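Local coordinates for cobalamin biosynthesis protein CobN (Mycobacterium tuberculosis, PDB 7C6O) that is the large catalytic subunit of cobaltochelatase, the enzyme that inserts cobalt into the corrin ring during vitamin B12 biosynthesis, at residues L427-H433 against L505-P510; W688-I692 against R1117-A1121. All blocks are in the same frame, centred on the assembly; numbering follows the deposited sequence. Where two conformers were deposited one is given.

Interaction 1 of 2, residues L427-H433 against L505-P510; sequences LIECGGH and LMVQPP
H433 turns its CG to lie beside its own backbone N, opposite the carbonyl carbon (chi1 -53°), which brings the imidazole edge up to V507, while L427 reaches the same strand with its CG anti to the backbone N (chi1 178°). L427 lies in helix 420-431 and H433 follows in the same segment; both settle on the C-terminal end of strand 503-507. The NE2-H of H433 donates to V507 O at 3.0 Å; the oxygen lies in the ring plane, but the nitrogen stands 37° above the carbonyl plane and so misses the lone-pair direction. One ring face of H433 has G431 O above its rim, and P510 CD comes obliquely to H433 CD2, 4.1 Å away. H531 also meets this ring. Deeper in, L427 CG packs on V507 CG2 at 3.8 Å, and L427 CD1 touches L505 O at 3.6 Å. A leucine and a valine suit this buried site, where F373 also touches L427. Lacking a side chain, G431 avoids crowding L427 CD1 on its strand-facing side, and a water donates to G431 O and accepts from V507 N at 2.7 Å. Both backbone polar groups of V507 are thereby satisfied, by imidazole and water, as the strand gives way to the proline-containing loop.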
loop_
_atom_site.group_PDB
_atom_site.type_symbol
_atom_site.label_atom_id
_atom_site.label_comp_id
_atom_site.label_asym_id
_atom_site.label_seq_id
_atom_site.Cartn_x
_atom_site.Cartn_y
_atom_site.Cartn_z
ATOM N N LEU A 427 12.538 6.257 27.002
ATOM C CA LEU A 427 13.129 6.057 25.682
ATOM C C LEU A 427 13.684 7.360 25.122
ATOM O O LEU A 427 14.775 7.375 24.542
ATOM C CB LEU A 427 12.097 5.457 24.728
ATOM C CG LEU A 427 12.559 5.239 23.286
ATOM C CD1 LEU A 427 13.812 4.363 23.247
ATOM C CD2 LEU A 427 11.446 4.632 22.444
ATOM N N ILE A 428 12.954 8.464 25.288
ATOM C CA ILE A 428 13.444 9.757 24.814
ATOM C C ILE A 428 14.743 10.126 25.517
ATOM O O ILE A 428 15.693 10.613 24.891
ATOM C CB ILE A 428 12.366 10.839 25.014
ATOM C CG1 ILE A 428 11.151 10.553 24.128
ATOM C CG2 ILE A 428 12.934 12.219 24.724
ATOM C CD1 ILE A 428 9.928 11.359 24.504
ATOM N N GLU A 429 14.812 9.880 26.826
ATOM C CA GLU A 429 15.975 10.292 27.605
ATOM C C GLU A 429 17.218 9.487 27.240
ATOM O O GLU A 429 18.322 10.039 27.181
ATOM C CB GLU A 429 15.665 10.162 29.096
ATOM C CG GLU A 429 16.876 10.258 30.007
ATOM C CD GLU A 429 16.511 10.126 31.473
ATOM O OE1 GLU A 429 17.170 10.776 32.312
ATOM O OE2 GLU A 429 15.561 9.375 31.786
ATOM N N CYS A 430 17.066 8.189 26.976
ATOM C CA CYS A 430 18.198 7.298 26.757
ATOM C C CYS A 430 18.224 6.693 25.358
ATOM O O CYS A 430 19.031 5.790 25.105
ATOM C CB CYS A 430 18.194 6.178 27.801
ATOM S SG CYS A 430 18.000 6.743 29.511
ATOM N N GLY A 431 17.364 7.146 24.449
ATOM C CA GLY A 431 17.334 6.562 23.122
ATOM C C GLY A 431 17.183 7.562 21.994
ATOM O O GLY A 431 17.144 7.178 20.821
ATOM N N GLY A 432 17.096 8.846 22.331
ATOM C CA GLY A 432 16.977 9.864 21.306
ATOM C C GLY A 432 18.292 10.111 20.591
ATOM O O GLY A 432 19.377 9.979 21.160
ATOM N N HIS A 433 18.188 10.475 19.315
ATOM C CA HIS A 433 19.363 10.769 18.501
ATOM C C HIS A 433 19.507 12.272 18.273
ATOM O O HIS A 433 20.026 12.994 19.126
ATOM C CB HIS A 433 19.287 10.042 17.155
ATOM C CG HIS A 433 19.058 8.567 17.273
ATOM N ND1 HIS A 433 20.022 7.697 17.738
ATOM C CD2 HIS A 433 17.976 7.806 16.981
ATOM C CE1 HIS A 433 19.542 6.466 17.731
ATOM N NE2 HIS A 433 18.303 6.505 17.275
ATOM N N LEU A 505 14.739 -1.380 23.083
ATOM C CA LEU A 505 13.827 -0.381 22.548
ATOM C C LEU A 505 14.672 0.712 21.910
ATOM O O LEU A 505 15.556 1.277 22.562
ATOM C CB LEU A 505 12.918 0.189 23.640
ATOM C CG LEU A 505 11.650 -0.611 23.969
ATOM C CD1 LEU A 505 11.976 -1.981 24.559
ATOM C CD2 LEU A 505 10.738 0.177 24.905
ATOM N N MET A 506 14.413 0.991 20.636
ATOM C CA MET A 506 15.250 1.900 19.870
ATOM C C MET A 506 14.375 2.836 19.054
ATOM O O MET A 506 13.387 2.411 18.450
ATOM C CB MET A 506 16.200 1.127 18.938
ATOM C CG MET A 506 17.132 2.008 18.117
ATOM S SD MET A 506 18.184 1.061 16.994
ATOM C CE MET A 506 19.295 0.282 18.156
ATOM N N VAL A 507 14.735 4.110 19.048
ATOM C CA VAL A 507 14.135 5.051 18.116
ATOM C C VAL A 507 14.774 4.835 16.752
ATOM O O VAL A 507 16.001 4.748 16.638
ATOM C CB VAL A 507 14.320 6.496 18.598
ATOM C CG1 VAL A 507 13.695 7.455 17.606
ATOM C CG2 VAL A 507 13.710 6.675 19.979
ATOM N N GLN A 508 13.943 4.718 15.725
ATOM C CA GLN A 508 14.448 4.517 14.374
ATOM C C GLN A 508 15.435 5.628 14.026
ATOM O O GLN A 508 15.154 6.805 14.299
ATOM C CB GLN A 508 13.290 4.496 13.381
ATOM C CG GLN A 508 13.631 3.911 12.027
ATOM C CD GLN A 508 12.404 3.711 11.166
ATOM O OE1 GLN A 508 11.550 4.593 11.073
ATOM N NE2 GLN A 508 12.304 2.544 10.535
ATOM N N PRO A 509 16.595 5.304 13.458
ATOM C CA PRO A 509 17.593 6.337 13.200
ATOM C C PRO A 509 17.058 7.364 12.225
ATOM O O PRO A 509 16.171 7.064 11.404
ATOM C CB PRO A 509 18.770 5.554 12.602
ATOM C CG PRO A 509 18.532 4.137 12.973
ATOM C CD PRO A 509 17.056 3.969 13.050
ATOM N N PRO A 510 17.567 8.591 12.275
ATOM C CA PRO A 510 17.032 9.642 11.406
ATOM C C PRO A 510 17.387 9.408 9.946
ATOM O O PRO A 510 18.448 8.874 9.610
ATOM C CB PRO A 510 17.692 10.916 11.944
ATOM C CG PRO A 510 18.942 10.446 12.581
ATOM C CD PRO A 510 18.644 9.087 13.148
HETATM O O HOH W 1 16.872 4.748 20.496
#

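Interaction 2 of 2, residues W688-I692 against R1117-A1121; sequences WLCEI and RVFRA
This helix-helix packing contact joins helix 675-694 to helix 1111-1123, whose short segments cross at -63° with axes 10.8 Å apart; a wider pi-type turn occupies 1119-1121. Where the backbones come nearest, small A1121 permits close approach: its CB lies 3.8 Å from I692 O and 4.4 Å from I692 CB. I692 also presses CG2 against R1117 CG at 3.8 Å, so the methylene part of the arginine serves as apolar cover. R1117, modelled in two conformers, extends from CG to NE past I692 to a salt bridge with E691. In the conformer described, OE1 lies at the guanidinium edge; its bond from NH1 is weak, and the contact with NH2 is too short to be trusted in detail. Carboxylate and guanidinium planes are 67° apart, unlike a flat two-oxygen pairing. R1109 lies close to the R1117 NE, and the carboxylate probably offsets this gathering of positive charge. I692 CD1 stands 3.6 Å above the indole plane of W688, whose CD1 lies over one face of the R1117 guanidinium. D666 and the carbonyl of A661 hold the guanidinium of R1120, while R1120 CD meets the indole edge at W688 CZ2, 4.1 Å away.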
loop_
_atom_site.group_PDB
_atom_site.type_symbol
_atom_site.label_atom_id
_atom_site.label_comp_id
_atom_site.label_asym_id
_atom_site.label_seq_id
_atom_site.Cartn_x
_atom_site.Cartn_y
_atom_site.Cartn_z
ATOM N N TRP A 688 -24.616 23.271 6.559
ATOM C CA TRP A 688 -23.268 23.335 7.118
ATOM C C TRP A 688 -23.257 22.878 8.569
ATOM O O TRP A 688 -22.434 22.044 8.965
ATOM C CB TRP A 688 -22.717 24.756 6.996
ATOM C CG TRP A 688 -21.503 25.007 7.845
ATOM C CD1 TRP A 688 -20.233 24.560 7.614
ATOM C CD2 TRP A 688 -21.443 25.771 9.058
ATOM N NE1 TRP A 688 -19.389 24.993 8.609
ATOM C CE2 TRP A 688 -20.106 25.740 9.506
ATOM C CE3 TRP A 688 -22.389 26.478 9.808
ATOM C CZ2 TRP A 688 -19.694 26.388 10.671
ATOM C CZ3 TRP A 688 -21.978 27.121 10.964
ATOM C CH2 TRP A 688 -20.641 27.072 11.382
ATOM N N LEU A 689 -24.168 23.420 9.379
ATOM C CA LEU A 689 -24.262 23.010 10.775
ATOM C C LEU A 689 -24.532 21.515 10.892
ATOM O O LEU A 689 -23.911 20.826 11.711
ATOM C CB LEU A 689 -25.356 23.817 11.477
ATOM C CG LEU A 689 -25.833 23.327 12.845
ATOM C CD1 LEU A 689 -24.686 23.297 13.830
ATOM C CD2 LEU A 689 -26.955 24.211 13.358
ATOM N N CYS A 690 -25.444 20.995 10.067
ATOM C CA CYS A 690 -25.758 19.572 10.101
ATOM C C CYS A 690 -24.523 18.727 9.817
ATOM O O CYS A 690 -24.277 17.725 10.498
ATOM C CB CYS A 690 -26.866 19.260 9.095
ATOM S SG CYS A 690 -27.341 17.515 9.011
ATOM N N GLU A 691 -23.718 19.129 8.834
ATOM C CA GLU A 691 -22.596 18.293 8.418
ATOM C C GLU A 691 -21.456 18.319 9.435
ATOM O O GLU A 691 -20.836 17.281 9.698
ATOM C CB GLU A 691 -22.118 18.719 7.029
ATOM C CG GLU A 691 -23.109 18.327 5.933
ATOM C CD GLU A 691 -22.601 18.589 4.528
ATOM O OE1 GLU A 691 -21.650 19.381 4.371
ATOM O OE2 GLU A 691 -23.159 17.997 3.578
ATOM N N ILE A 692 -21.168 19.478 10.032
ATOM C CA ILE A 692 -20.094 19.505 11.025
ATOM C C ILE A 692 -20.534 18.899 12.352
ATOM O O ILE A 692 -19.682 18.465 13.139
ATOM C CB ILE A 692 -19.553 20.927 11.254
ATOM C CG1 ILE A 692 -20.624 21.834 11.860
ATOM C CG2 ILE A 692 -19.010 21.511 9.952
ATOM C CD1 ILE A 692 -20.084 23.173 12.324
ATOM N N ARG A 1117 -14.064 23.435 8.398
ATOM C CA ARG A 1117 -14.864 22.311 8.877
ATOM C C ARG A 1117 -14.054 21.427 9.816
ATOM O O ARG A 1117 -14.514 21.075 10.908
ATOM C CB ARG A 1117 -15.387 21.494 7.695
ATOM C CG ARG A 1117 -16.637 22.052 7.043
ATOM C CD ARG A 1117 -16.893 21.367 5.714
ATOM N NE ARG A 1117 -18.167 21.760 5.122
ATOM C CZ ARG A 1117 -19.252 20.992 5.108
ATOM N NH1 ARG A 1117 -19.218 19.783 5.649
ATOM N NH2 ARG A 1117 -20.370 21.430 4.547
ATOM N N VAL A 1118 -12.842 21.055 9.401
ATOM C CA VAL A 1118 -11.972 20.247 10.253
ATOM C C VAL A 1118 -11.611 21.014 11.518
ATOM O O VAL A 1118 -11.551 20.443 12.615
ATOM C CB VAL A 1118 -10.720 19.811 9.467
ATOM C CG1 VAL A 1118 -9.665 19.237 10.396
ATOM C CG2 VAL A 1118 -11.100 18.795 8.398
ATOM N N PHE A 1119 -11.389 22.326 11.388
ATOM C CA PHE A 1119 -11.010 23.140 12.540
ATOM C C PHE A 1119 -12.093 23.112 13.612
ATOM O O PHE A 1119 -11.810 22.876 14.792
ATOM C CB PHE A 1119 -10.727 24.577 12.092
ATOM C CG PHE A 1119 -10.067 25.428 13.145
ATOM C CD1 PHE A 1119 -8.696 25.376 13.339
ATOM C CD2 PHE A 1119 -10.816 26.285 13.935
ATOM C CE1 PHE A 1119 -8.085 26.159 14.302
ATOM C CE2 PHE A 1119 -10.211 27.074 14.897
ATOM C CZ PHE A 1119 -8.845 27.010 15.082
ATOM N N ARG A 1120 -13.347 23.332 13.217
ATOM C CA ARG A 1120 -14.417 23.395 14.208
ATOM C C ARG A 1120 -14.882 22.010 14.642
ATOM O O ARG A 1120 -15.155 21.795 15.826
ATOM C CB ARG A 1120 -15.593 24.201 13.663
ATOM C CG ARG A 1120 -15.291 25.671 13.443
ATOM C CD ARG A 1120 -16.582 26.450 13.408
ATOM N NE ARG A 1120 -16.423 27.820 12.935
ATOM C CZ ARG A 1120 -16.291 28.878 13.726
ATOM N NH1 ARG A 1120 -16.283 28.730 15.044
ATOM N NH2 ARG A 1120 -16.167 30.086 13.193
ATOM N N ALA A 1121 -14.985 21.056 13.708
ATOM C CA ALA A 1121 -15.503 19.742 14.068
ATOM C C ALA A 1121 -14.497 18.893 14.833
ATOM O O ALA A 1121 -14.905 17.964 15.540
ATOM C CB ALA A 1121 -15.964 18.984 12.817
#

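Overall arrangement
Interaction 1 is largely buried and sets a helix and the residues after it against a strand of a mixed sheet; interaction 2 is only partly buried and joins two helices some 425 residues apart in sequence. They share no helix or strand, and their nearest atoms are about 25 Å apart, though all four segments belong to the part of the chain related to CobN and magnesium chelatases. Their polar chemistry follows from these settings. At 427-433 with 505-510, an imidazole N-H and a water serve main-chain groups where the strand ends. At 688-692 with 1117-1121, helix backbones bond within themselves, leaving charged side chains to bridge the partly exposed margin around an apolar centre.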